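Local coordinates for sporulation inhibitor of replication protein SirA (Bacillus subtilis, PDB 4TPS) that inhibits initiation of DNA replication during sporulation, enforcing diploidy, by keeping DnaA from the replication origin or by binding DnaA domain I and blocking DnaD, at residues H10-L15 with D37-S42; N22-F25 with V30-E33; Y87-P92 with G96-M101; I109-S112 with A117-I120. One frame throughout, in Å; residues are numbered along the deposited sequence.

Interaction 1: residues H10-L15 with D37-S42; sequences HYYTYL and DYHWTS. With ACT (acetate ion), chain F.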
loop_
_atom_site.group_PDB
_atom_site.type_symbol
_atom_site.label_atom_id
_atom_site.label_comp_id
_atom_site.label_asym_id
_atom_site.label_seq_id
_atom_site.Cartn_x
_atom_site.Cartn_y
_atom_site.Cartn_z
ATOM N N HIS A 10 -4.585 -17.384 7.690
ATOM C CA HIS A 10 -5.333 -16.120 7.700
ATOM C C HIS A 10 -4.582 -15.152 6.825
ATOM O O HIS A 10 -3.463 -14.725 7.164
ATOM C CB HIS A 10 -5.425 -15.596 9.129
ATOM C CG HIS A 10 -6.271 -14.361 9.276
ATOM N ND1 HIS A 10 -6.442 -13.698 10.483
ATOM C CD2 HIS A 10 -7.084 -13.742 8.398
ATOM C CE1 HIS A 10 -7.301 -12.700 10.303
ATOM N NE2 HIS A 10 -7.700 -12.716 9.048
ATOM N N TYR A 11 -5.143 -14.867 5.650
ATOM C CA TYR A 11 -4.463 -13.988 4.683
ATOM C C TYR A 11 -5.195 -12.652 4.595
ATOM O O TYR A 11 -6.465 -12.601 4.571
ATOM C CB TYR A 11 -4.546 -14.597 3.298
ATOM C CG TYR A 11 -3.981 -15.935 3.159
ATOM C CD1 TYR A 11 -2.641 -16.130 2.934
ATOM C CD2 TYR A 11 -4.829 -17.072 3.276
ATOM C CE1 TYR A 11 -2.139 -17.413 2.790
ATOM C CE2 TYR A 11 -4.347 -18.327 3.104
ATOM C CZ TYR A 11 -3.015 -18.510 2.866
ATOM O OH TYR A 11 -2.615 -19.837 2.701
ATOM N N TYR A 12 -4.405 -11.580 4.529
ATOM C CA TYR A 12 -4.886 -10.262 4.116
ATOM C C TYR A 12 -4.363 -10.056 2.698
ATOM O O TYR A 12 -3.152 -10.214 2.441
ATOM C CB TYR A 12 -4.355 -9.222 5.076
ATOM C CG TYR A 12 -4.930 -9.333 6.449
ATOM C CD1 TYR A 12 -4.418 -10.208 7.345
ATOM C CD2 TYR A 12 -5.969 -8.537 6.850
ATOM C CE1 TYR A 12 -4.919 -10.295 8.645
ATOM C CE2 TYR A 12 -6.477 -8.615 8.100
ATOM C CZ TYR A 12 -5.944 -9.493 9.025
ATOM O OH TYR A 12 -6.562 -9.538 10.303
ATOM N N THR A 13 -5.289 -9.773 1.781
ATOM C CA THR A 13 -4.977 -9.719 0.357
ATOM C C THR A 13 -5.388 -8.370 -0.179
ATOM O O THR A 13 -6.509 -7.903 0.059
ATOM C CB THR A 13 -5.635 -10.858 -0.388
ATOM O OG1 THR A 13 -5.263 -12.116 0.193
ATOM C CG2 THR A 13 -5.221 -10.911 -1.834
ATOM N N TYR A 14 -4.405 -7.677 -0.778
ATOM C CA TYR A 14 -4.654 -6.348 -1.395
ATOM C C TYR A 14 -4.331 -6.367 -2.881
ATOM O O TYR A 14 -3.502 -7.146 -3.341
ATOM C CB TYR A 14 -3.772 -5.284 -0.703
ATOM C CG TYR A 14 -4.196 -4.921 0.695
ATOM C CD1 TYR A 14 -3.791 -5.691 1.796
ATOM C CD2 TYR A 14 -4.905 -3.773 0.933
ATOM C CE1 TYR A 14 -4.129 -5.314 3.085
ATOM C CE2 TYR A 14 -5.262 -3.379 2.230
ATOM C CZ TYR A 14 -4.884 -4.164 3.298
ATOM O OH TYR A 14 -5.215 -3.809 4.552
ATOM N N LEU A 15 -5.045 -5.503 -3.614
ATOM C CA LEU A 15 -4.854 -5.304 -5.034
ATOM C C LEU A 15 -3.885 -4.115 -5.189
ATOM O O LEU A 15 -4.264 -2.949 -4.920
ATOM C CB LEU A 15 -6.186 -5.011 -5.692
ATOM C CG LEU A 15 -6.166 -4.945 -7.202
ATOM C CD1 LEU A 15 -5.493 -6.149 -7.814
ATOM C CD2 LEU A 15 -7.565 -4.742 -7.763
ATOM N N ASP A 37 2.661 -3.402 9.681
ATOM C CA ASP A 37 2.588 -2.247 10.577
ATOM C C ASP A 37 1.171 -1.735 10.748
ATOM O O ASP A 37 0.767 -1.381 11.840
ATOM C CB ASP A 37 3.445 -1.108 10.056
ATOM C CG ASP A 37 4.912 -1.311 10.325
ATOM O OD1 ASP A 37 5.298 -2.209 11.121
ATOM O OD2 ASP A 37 5.678 -0.530 9.708
ATOM N N TYR A 38 0.417 -1.692 9.662
ATOM C CA TYR A 38 -0.996 -1.268 9.758
ATOM C C TYR A 38 -1.888 -2.232 10.550
ATOM O O TYR A 38 -2.689 -1.816 11.377
ATOM C CB TYR A 38 -1.533 -1.117 8.350
ATOM C CG TYR A 38 -2.942 -0.652 8.244
ATOM C CD1 TYR A 38 -3.303 0.595 8.735
ATOM C CD2 TYR A 38 -3.929 -1.445 7.643
ATOM C CE1 TYR A 38 -4.594 1.047 8.649
ATOM C CE2 TYR A 38 -5.227 -0.988 7.546
ATOM C CZ TYR A 38 -5.537 0.266 8.048
ATOM O OH TYR A 38 -6.803 0.792 7.961
ATOM N N HIS A 39 -1.724 -3.518 10.300
ATOM C CA HIS A 39 -2.589 -4.505 10.897
ATOM C C HIS A 39 -2.154 -4.898 12.311
ATOM O O HIS A 39 -3.002 -5.334 13.088
ATOM C CB HIS A 39 -2.688 -5.733 10.003
ATOM C CG HIS A 39 -3.548 -5.493 8.794
ATOM N ND1 HIS A 39 -4.921 -5.420 8.855
ATOM C CD2 HIS A 39 -3.230 -5.204 7.529
ATOM C CE1 HIS A 39 -5.404 -5.111 7.667
ATOM N NE2 HIS A 39 -4.395 -5.039 6.840
ATOM N N TRP A 40 -0.874 -4.716 12.633
ATOM C CA TRP A 40 -0.312 -5.314 13.882
ATOM C C TRP A 40 0.571 -4.471 14.709
ATOM O O TRP A 40 0.317 -4.366 15.915
ATOM C CB TRP A 40 0.499 -6.552 13.552
ATOM C CG TRP A 40 -0.413 -7.722 13.402
ATOM C CD1 TRP A 40 -0.789 -8.345 12.257
ATOM C CD2 TRP A 40 -1.088 -8.352 14.460
ATOM N NE1 TRP A 40 -1.663 -9.378 12.544
ATOM C CE2 TRP A 40 -1.889 -9.364 13.904
ATOM C CE3 TRP A 40 -1.114 -8.132 15.834
ATOM C CZ2 TRP A 40 -2.686 -10.169 14.665
ATOM C CZ3 TRP A 40 -1.887 -8.941 16.597
ATOM C CH2 TRP A 40 -2.707 -9.936 16.013
ATOM N N THR A 41 1.641 -3.913 14.090
ATOM C CA THR A 41 2.747 -3.236 14.828
ATOM C C THR A 41 2.149 -2.148 15.718
ATOM O O THR A 41 1.211 -1.423 15.338
ATOM C CB THR A 41 3.842 -2.659 13.881
ATOM O OG1 THR A 41 4.267 -3.637 12.931
ATOM C CG2 THR A 41 5.077 -2.188 14.593
ATOM N N SER A 42 2.701 -2.018 16.916
ATOM C CA SER A 42 2.228 -0.967 17.831
ATOM C C SER A 42 2.939 0.319 17.454
ATOM O O SER A 42 4.107 0.448 17.704
ATOM C CB SER A 42 2.507 -1.342 19.297
ATOM O OG SER A 42 2.091 -2.675 19.504
HETATM C C ACT F . -5.256 -13.781 13.844
HETATM O O ACT F . -5.066 -14.369 12.748
HETATM O OXT ACT F . -5.955 -12.717 13.910
HETATM C CH3 ACT F . -4.637 -14.325 15.111
#
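Tyr12 and Tyr14 both set CG opposite the carbonyl carbon (chi1 -68° and -72°), as does His39 on the other segment, and these torsions bring the three rings together. Tyr14 and His39 approach from opposite directions: Tyr14 OH lies 2.7 Å from His39 NE2 in a hydrogen bond in which either atom could be the donor. The bond is made at the rims, with NE2 at the edge of the phenol and in its plane. Tyr12 works differently. Its CD2 sits over one face of the imidazole, 3.6 Å from His39 CE1, and its CE2 is equally close to His39 ND1, with the planes 39° apart. Tyr38 CD2 lies over the opposite imidazole face, offset toward its rim, so His39 is held from two faces and one edge. With an alanine in place of His39, the Tyr14 hydroxyl would probably lose this mate and a gap would open between Tyr12 and Tyr38. At the start of the strand segment, His10 ND1 donates to ACT O at 2.7 Å, the acetate being probably from the crystallisation liquor. The aromatic cluster joins the C-terminal end of helix 28-39 to strand 9-16, with Met106 of strand 106-113 and Ile55 of helix 45-58 packing against it.

Interaction 2: residues N22-F25 with V30-E33; sequences NHYF and VMFE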
loop_
_atom_site.group_PDB
_atom_site.type_symbol
_atom_site.label_atom_id
_atom_site.label_comp_id
_atom_site.label_asym_id
_atom_site.label_seq_id
_atom_site.Cartn_x
_atom_site.Cartn_y
_atom_site.Cartn_z
ATOM N N ASN A 22 5.687 -2.699 -9.525
ATOM C CA ASN A 22 6.928 -2.588 -10.246
ATOM C C ASN A 22 8.070 -2.051 -9.396
ATOM O O ASN A 22 9.183 -2.594 -9.384
ATOM C CB ASN A 22 6.652 -1.827 -11.540
ATOM C CG ASN A 22 5.894 -2.701 -12.546
ATOM O OD1 ASN A 22 5.950 -3.945 -12.475
ATOM N ND2 ASN A 22 5.166 -2.077 -13.459
ATOM N N HIS A 23 7.808 -0.965 -8.702
ATOM C CA HIS A 23 8.822 -0.342 -7.865
ATOM C C HIS A 23 9.376 -1.321 -6.807
ATOM O O HIS A 23 10.557 -1.301 -6.568
ATOM C CB HIS A 23 8.269 0.913 -7.196
ATOM C CG HIS A 23 9.289 1.718 -6.455
ATOM N ND1 HIS A 23 10.357 2.331 -7.084
ATOM C CD2 HIS A 23 9.408 2.019 -5.133
ATOM C CE1 HIS A 23 11.078 2.987 -6.191
ATOM N NE2 HIS A 23 10.520 2.829 -5.003
ATOM N N TYR A 24 8.516 -2.167 -6.220
ATOM C CA TYR A 24 8.910 -3.073 -5.186
ATOM C C TYR A 24 9.100 -4.504 -5.676
ATOM O O TYR A 24 9.199 -5.406 -4.843
ATOM C CB TYR A 24 7.882 -3.022 -4.034
ATOM C CG TYR A 24 8.141 -1.832 -3.153
ATOM C CD1 TYR A 24 9.174 -1.867 -2.231
ATOM C CD2 TYR A 24 7.361 -0.705 -3.219
ATOM C CE1 TYR A 24 9.469 -0.752 -1.430
ATOM C CE2 TYR A 24 7.649 0.409 -2.404
ATOM C CZ TYR A 24 8.731 0.370 -1.538
ATOM O OH TYR A 24 9.047 1.402 -0.716
ATOM N N PHE A 25 9.220 -4.712 -7.016
ATOM C CA PHE A 25 9.558 -6.018 -7.531
ATOM C C PHE A 25 10.898 -6.496 -6.920
ATOM O O PHE A 25 11.884 -5.772 -6.982
ATOM C CB PHE A 25 9.767 -5.947 -9.063
ATOM C CG PHE A 25 10.325 -7.254 -9.667
ATOM C CD1 PHE A 25 9.557 -8.362 -9.612
ATOM C CD2 PHE A 25 11.574 -7.332 -10.254
ATOM C CE1 PHE A 25 9.991 -9.603 -10.162
ATOM C CE2 PHE A 25 12.059 -8.533 -10.768
ATOM C CZ PHE A 25 11.254 -9.676 -10.735
ATOM N N VAL A 30 9.246 -5.325 1.847
ATOM C CA VAL A 30 9.030 -3.976 2.331
ATOM C C VAL A 30 7.539 -3.671 2.352
ATOM O O VAL A 30 7.053 -3.012 3.250
ATOM C CB VAL A 30 9.748 -2.973 1.435
ATOM C CG1 VAL A 30 9.470 -1.528 1.884
ATOM C CG2 VAL A 30 11.215 -3.244 1.564
ATOM N N MET A 31 6.814 -4.184 1.371
ATOM C CA MET A 31 5.353 -4.001 1.340
ATOM C C MET A 31 4.726 -4.840 2.441
ATOM O O MET A 31 3.876 -4.355 3.153
ATOM C CB MET A 31 4.714 -4.382 -0.018
ATOM C CG MET A 31 4.884 -3.303 -1.064
ATOM S SD MET A 31 3.911 -3.530 -2.534
ATOM C CE MET A 31 4.762 -4.940 -3.190
ATOM N N PHE A 32 5.202 -6.070 2.608
ATOM C CA PHE A 32 4.730 -6.882 3.709
ATOM C C PHE A 32 4.868 -6.132 5.044
ATOM O O PHE A 32 3.925 -6.114 5.813
ATOM C CB PHE A 32 5.502 -8.201 3.759
ATOM C CG PHE A 32 5.165 -9.064 4.959
ATOM C CD1 PHE A 32 4.082 -9.915 4.882
ATOM C CD2 PHE A 32 5.901 -9.043 6.126
ATOM C CE1 PHE A 32 3.724 -10.703 5.940
ATOM C CE2 PHE A 32 5.545 -9.832 7.209
ATOM C CZ PHE A 32 4.485 -10.720 7.096
ATOM N N GLU A 33 6.036 -5.496 5.273
ATOM C CA GLU A 33 6.260 -4.790 6.528
ATOM C C GLU A 33 5.314 -3.584 6.709
ATOM O O GLU A 33 4.825 -3.312 7.796
ATOM C CB GLU A 33 7.730 -4.374 6.661
ATOM C CG GLU A 33 8.629 -5.597 6.843
ATOM C CD GLU A 33 10.093 -5.259 7.100
ATOM O OE1 GLU A 33 10.942 -5.718 6.307
ATOM O OE2 GLU A 33 10.388 -4.561 8.101
#
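Tyr24 meets Val30 and Met31 where helix 18-23 has just ended and helix 28-39 is beginning; the CA atoms of Tyr24 and Met31 are 7.5 Å apart. Apolar contact comes first. Val30 lies almost square to the tyrosine side chain, and its CG1 methyl reaches Tyr24 CE1 at 3.4 Å, a tight approach backed by Val30 CB at 3.6 Å from the same CE1. The same Val30 CG1 is also 3.9 Å from Tyr24 OH, so it lies alongside the outer part of the ring. Met31 supplies the second apolar patch: its chain leaves the helix extended, then bends about the CG-SD bond (chi3 -69°), which turns the CE methyl back to 3.8 Å from Tyr24 CB, while Met31 CG stands 4.1 Å from Tyr24 CG.

The sulfur adds a Met-aromatic contact. Met31 SD is 5.3 Å from the centroid of the Tyr24 ring and 47° off its normal, an oblique position. A serine in place of Tyr24 would probably leave Val30 CG1, Met31 CG and the sulfur without the ring beside them, opening a gap between the two helices, and would take away the ring that the other protein's aromatic side chain meets.

A second protein lies against this corner: an aromatic side chain of its chain meets the Tyr24 ring with nearly parallel planes, and His23 NE2 is hydrogen-bonded to an acidic side chain of that chain. This corner is therefore part of a surface by which SirA engages a partner, consistent with its binding of DnaA domain I. Between the two segments themselves, cohesion rests on dispersion and sulfur-aromatic attraction, so it depends on shape and closeness of fit.

Interaction 3: residues Y87-P92 with G96-M101; sequences YRIALP and GHATFM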
loop_
_atom_site.group_PDB
_atom_site.type_symbol
_atom_site.label_atom_id
_atom_site.label_comp_id
_atom_site.label_asym_id
_atom_site.label_seq_id
_atom_site.Cartn_x
_atom_site.Cartn_y
_atom_site.Cartn_z
ATOM N N TYR A 87 -18.173 -14.976 1.531
ATOM C CA TYR A 87 -18.378 -16.297 0.946
ATOM C C TYR A 87 -17.735 -17.333 1.800
ATOM O O TYR A 87 -16.642 -17.155 2.253
ATOM C CB TYR A 87 -17.833 -16.365 -0.485
ATOM C CG TYR A 87 -18.647 -15.583 -1.518
ATOM C CD1 TYR A 87 -18.619 -14.207 -1.554
ATOM C CD2 TYR A 87 -19.434 -16.236 -2.459
ATOM C CE1 TYR A 87 -19.347 -13.518 -2.490
ATOM C CE2 TYR A 87 -20.155 -15.549 -3.412
ATOM C CZ TYR A 87 -20.123 -14.185 -3.405
ATOM O OH TYR A 87 -20.835 -13.499 -4.355
ATOM N N ARG A 88 -18.420 -18.442 2.005
ATOM C CA ARG A 88 -17.900 -19.513 2.838
ATOM C C ARG A 88 -18.047 -20.804 2.058
ATOM O O ARG A 88 -19.117 -21.080 1.514
ATOM C CB ARG A 88 -18.690 -19.557 4.195
ATOM C CG ARG A 88 -18.437 -20.762 5.089
ATOM C CD ARG A 88 -17.124 -20.736 5.745
ATOM N NE ARG A 88 -17.010 -21.612 6.924
ATOM C CZ ARG A 88 -16.913 -22.924 6.934
ATOM N NH1 ARG A 88 -16.768 -23.469 8.115
ATOM N NH2 ARG A 88 -16.934 -23.676 5.811
ATOM N N ILE A 89 -17.016 -21.608 2.032
ATOM C CA ILE A 89 -17.003 -22.855 1.321
ATOM C C ILE A 89 -16.538 -24.014 2.177
ATOM O O ILE A 89 -15.762 -23.852 3.108
ATOM C CB ILE A 89 -16.124 -22.810 0.048
ATOM C CG1 ILE A 89 -14.645 -22.658 0.393
ATOM C CG2 ILE A 89 -16.565 -21.677 -0.849
ATOM C CD1 ILE A 89 -13.756 -22.670 -0.809
ATOM N N ALA A 90 -17.053 -25.224 1.849
ATOM C CA ALA A 90 -16.558 -26.471 2.447
ATOM C C ALA A 90 -16.135 -27.378 1.286
ATOM O O ALA A 90 -16.849 -27.473 0.302
ATOM C CB ALA A 90 -17.592 -27.135 3.358
ATOM N N LEU A 91 -14.908 -27.884 1.343
ATOM C CA LEU A 91 -14.400 -28.757 0.297
ATOM C C LEU A 91 -15.076 -30.120 0.248
ATOM O O LEU A 91 -15.494 -30.632 1.284
ATOM C CB LEU A 91 -12.916 -28.976 0.516
ATOM C CG LEU A 91 -11.976 -27.798 0.402
ATOM C CD1 LEU A 91 -10.565 -28.322 0.643
ATOM C CD2 LEU A 91 -12.131 -27.251 -0.999
ATOM N N PRO A 92 -15.122 -30.737 -0.974
ATOM C CA PRO A 92 -15.660 -32.093 -1.088
ATOM C C PRO A 92 -14.893 -33.046 -0.229
ATOM O O PRO A 92 -13.695 -32.794 0.105
ATOM C CB PRO A 92 -15.386 -32.464 -2.539
ATOM C CG PRO A 92 -15.342 -31.195 -3.279
ATOM C CD PRO A 92 -14.828 -30.160 -2.313
ATOM N N GLY A 96 -11.726 -29.707 3.956
ATOM C CA GLY A 96 -11.406 -28.372 4.483
ATOM C C GLY A 96 -12.496 -27.329 4.387
ATOM O O GLY A 96 -13.618 -27.594 3.952
ATOM N N HIS A 97 -12.125 -26.112 4.764
ATOM C CA HIS A 97 -13.072 -24.994 4.894
ATOM C C HIS A 97 -12.370 -23.689 4.596
ATOM O O HIS A 97 -11.234 -23.528 4.962
ATOM C CB HIS A 97 -13.649 -24.881 6.325
ATOM C CG HIS A 97 -14.365 -26.090 6.773
ATOM N ND1 HIS A 97 -15.710 -26.290 6.578
ATOM C CD2 HIS A 97 -13.902 -27.182 7.407
ATOM C CE1 HIS A 97 -16.044 -27.486 7.050
ATOM N NE2 HIS A 97 -14.964 -28.035 7.573
ATOM N N ALA A 98 -13.064 -22.740 4.010
ATOM C CA ALA A 98 -12.471 -21.376 3.851
ATOM C C ALA A 98 -13.546 -20.330 3.791
ATOM O O ALA A 98 -14.632 -20.565 3.273
ATOM C CB ALA A 98 -11.584 -21.281 2.624
ATOM N N THR A 99 -13.210 -19.178 4.344
ATOM C CA THR A 99 -13.998 -17.962 4.360
ATOM C C THR A 99 -13.306 -16.885 3.597
ATOM O O THR A 99 -12.119 -16.682 3.817
ATOM C CB THR A 99 -14.234 -17.490 5.840
ATOM O OG1 THR A 99 -14.715 -18.596 6.640
ATOM C CG2 THR A 99 -15.228 -16.312 5.909
ATOM N N PHE A 100 -14.079 -16.179 2.766
ATOM C CA PHE A 100 -13.599 -15.050 1.910
ATOM C C PHE A 100 -14.430 -13.844 2.259
ATOM O O PHE A 100 -15.678 -13.914 2.223
ATOM C CB PHE A 100 -13.771 -15.459 0.449
ATOM C CG PHE A 100 -13.438 -14.376 -0.568
ATOM C CD1 PHE A 100 -14.384 -13.416 -0.904
ATOM C CD2 PHE A 100 -12.210 -14.369 -1.206
ATOM C CE1 PHE A 100 -14.096 -12.464 -1.868
ATOM C CE2 PHE A 100 -11.949 -13.409 -2.153
ATOM C CZ PHE A 100 -12.897 -12.463 -2.469
ATOM N N MET A 101 -13.786 -12.742 2.628
ATOM C CA MET A 101 -14.489 -11.501 2.935
ATOM C C MET A 101 -13.896 -10.367 2.078
ATOM O O MET A 101 -12.695 -10.152 2.087
ATOM C CB MET A 101 -14.265 -11.159 4.417
ATOM C CG MET A 101 -14.625 -12.312 5.354
ATOM S SD MET A 101 -14.200 -12.232 7.117
ATOM C CE MET A 101 -15.856 -11.814 7.728
HETATM O O HOH W 1 -15.566 -30.011 3.799
#
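Arg88 and His97 lie on one face of a beta hairpin formed by strands 86-90 and 96-103, which run antiparallel. Tyr87 with Phe100 and Ile89 with Ala98 are its hydrogen-bonded pairs, and Leu91 N to Gly96 O (2.9 Å) adds a bond toward the turn. The Arg88 side chain leaves on the face shared by Ala90, His97 and Thr99. From CB it runs to CG, where chi2 of 73° bends it across the neighbouring strand. CD then comes to 3.3 Å from Thr99 OG1, and NE remains 3.8 Å from that same hydroxyl. Beyond CZ the guanidinium lays one face on His97 CB, which is 3.5 Å from Arg88 NH2. At the tip, Arg88 NH2 donates to His97 ND1 at 3.0 Å, with an N-H...N angle of 146°. The donor arrives at the edge of the imidazole, near its plane, and the guanidinium is turned 76° against the ring. A weak second bond leads from NH2 to Ile89 O of its own strand. The other face carries Ile89, Ala98 and Phe100, which pack on Phe121 of helix 116-128. Next to the turn, one water donates to both Leu91 O, at 2.6 Å, and Gly96 O, at 3.1 Å.

Interaction 4: residues I109-S112 with A117-I120; sequences IVAS and AETI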
loop_
_atom_site.group_PDB
_atom_site.type_symbol
_atom_site.label_atom_id
_atom_site.label_comp_id
_atom_site.label_asym_id
_atom_site.label_seq_id
_atom_site.Cartn_x
_atom_site.Cartn_y
_atom_site.Cartn_z
ATOM N N ILE A 109 -9.052 -13.767 3.963
ATOM C CA ILE A 109 -9.360 -15.187 3.780
ATOM C C ILE A 109 -8.900 -15.945 5.048
ATOM O O ILE A 109 -7.783 -15.776 5.502
ATOM C CB ILE A 109 -8.707 -15.748 2.546
ATOM C CG1 ILE A 109 -9.285 -15.083 1.266
ATOM C CG2 ILE A 109 -8.815 -17.262 2.485
ATOM C CD1 ILE A 109 -8.469 -15.290 0.012
ATOM N N VAL A 110 -9.772 -16.806 5.568
ATOM C CA VAL A 110 -9.397 -17.752 6.632
ATOM C C VAL A 110 -9.629 -19.144 6.088
ATOM O O VAL A 110 -10.634 -19.398 5.533
ATOM C CB VAL A 110 -10.251 -17.510 7.927
ATOM C CG1 VAL A 110 -9.910 -18.551 8.984
ATOM C CG2 VAL A 110 -10.065 -16.093 8.429
ATOM N N ALA A 111 -8.646 -20.037 6.227
ATOM C CA ALA A 111 -8.746 -21.381 5.724
ATOM C C ALA A 111 -8.214 -22.449 6.661
ATOM O O ALA A 111 -7.262 -22.223 7.357
ATOM C CB ALA A 111 -8.060 -21.499 4.367
ATOM N N SER A 112 -8.809 -23.638 6.583
ATOM C CA SER A 112 -8.391 -24.825 7.357
ATOM C C SER A 112 -8.477 -26.070 6.501
ATOM O O SER A 112 -9.229 -26.097 5.562
ATOM C CB SER A 112 -9.228 -24.985 8.616
ATOM O OG SER A 112 -10.540 -25.302 8.313
ATOM N N ALA A 117 -8.409 -25.363 -0.034
ATOM C CA ALA A 117 -9.451 -24.491 0.483
ATOM C C ALA A 117 -9.244 -23.021 0.047
ATOM O O ALA A 117 -10.106 -22.427 -0.575
ATOM C CB ALA A 117 -9.579 -24.639 2.026
ATOM N N GLU A 118 -8.103 -22.456 0.378
ATOM C CA GLU A 118 -7.777 -21.086 -0.035
ATOM C C GLU A 118 -7.491 -20.987 -1.536
ATOM O O GLU A 118 -7.774 -19.952 -2.154
ATOM C CB GLU A 118 -6.619 -20.433 0.773
ATOM C CG GLU A 118 -5.294 -21.161 0.805
ATOM C CD GLU A 118 -5.175 -22.028 2.041
ATOM O OE1 GLU A 118 -5.970 -23.003 2.131
ATOM O OE2 GLU A 118 -4.313 -21.747 2.897
ATOM N N THR A 119 -7.015 -22.094 -2.123
ATOM C CA THR A 119 -6.647 -22.121 -3.528
ATOM C C THR A 119 -7.885 -21.842 -4.390
ATOM O O THR A 119 -7.776 -21.223 -5.438
ATOM C CB THR A 119 -6.000 -23.468 -3.891
ATOM O OG1 THR A 119 -4.738 -23.566 -3.194
ATOM C CG2 THR A 119 -5.772 -23.567 -5.383
ATOM N N ILE A 120 -9.048 -22.326 -3.967
ATOM C CA ILE A 120 -10.270 -22.059 -4.722
ATOM C C ILE A 120 -10.480 -20.524 -4.908
ATOM O O ILE A 120 -10.766 -20.048 -6.017
ATOM C CB ILE A 120 -11.489 -22.751 -4.086
ATOM C CG1 ILE A 120 -11.396 -24.274 -4.407
ATOM C CG2 ILE A 120 -12.781 -22.191 -4.613
ATOM C CD1 ILE A 120 -12.425 -25.101 -3.738
#
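Glu118 OE1 lies 3.4 Å from Ala111 CB while the carboxylate it belongs to is gripped from beyond the two segments: Arg9 NH1 forms a salt bridge with OE1, and the Tyr11 hydroxyl is hydrogen-bonded to OE2. Both partners belong to strand 9-16, the sheet neighbour of strand 106-113. The side chain gets there by folding back. CG is placed between the backbone N and the carbonyl carbon (chi1 56°), and a further bend at chi2 (-95°) brings the carboxylate over the alanine, with Glu118 CD 3.7 Å from Ala111 CB. Glu118 CB is also near that methyl, at 4.0 Å, so the glutamate curls around it.

The remaining contacts are small. Ala117 CB meets Ala111 CB at 4.2 Å, an apolar touch, while the same Ala117 methyl sits 3.8 Å from the carbonyl oxygen Ser112 O. Toward the other end of the strand segment, Ile109 CG2 approaches Glu118 CB at 4.2 Å. These short side chains let helix 116-128 lie close against the strand that precedes it, the CA atoms of Ala111 and Glu118 being only 5.8 Å apart, and Ala98 of strand 96-103 adds another methyl to the layer.

Chemically, this is a buried acid set against one alanine methyl. Two bonds satisfy its oxygens, and the nearby arginine, together with the N-terminal turn of the helix, would be expected to favour the charged form.

From the N terminus, strand 9-16 enters the sheet first, and interaction 1 closes the longest loop by bringing back the end of helix 28-39. Interaction 2 falls entirely within that loop, joining the end of helix 18-23 to the start of the same long helix. Interactions 3 and 4 follow in series, each closing a short loop of its own: the hairpin of strands 86-90 and 96-103, then the turn from strand 106-113 into helix 116-128. No loops cross. Interactions 3 and 4 touch, their centres about 6 Å apart, whereas interactions 2 and 3 lie on opposite sides of the chain's centre. Interactions 1 and 4 meet where strands 9-16 and 106-113 pair.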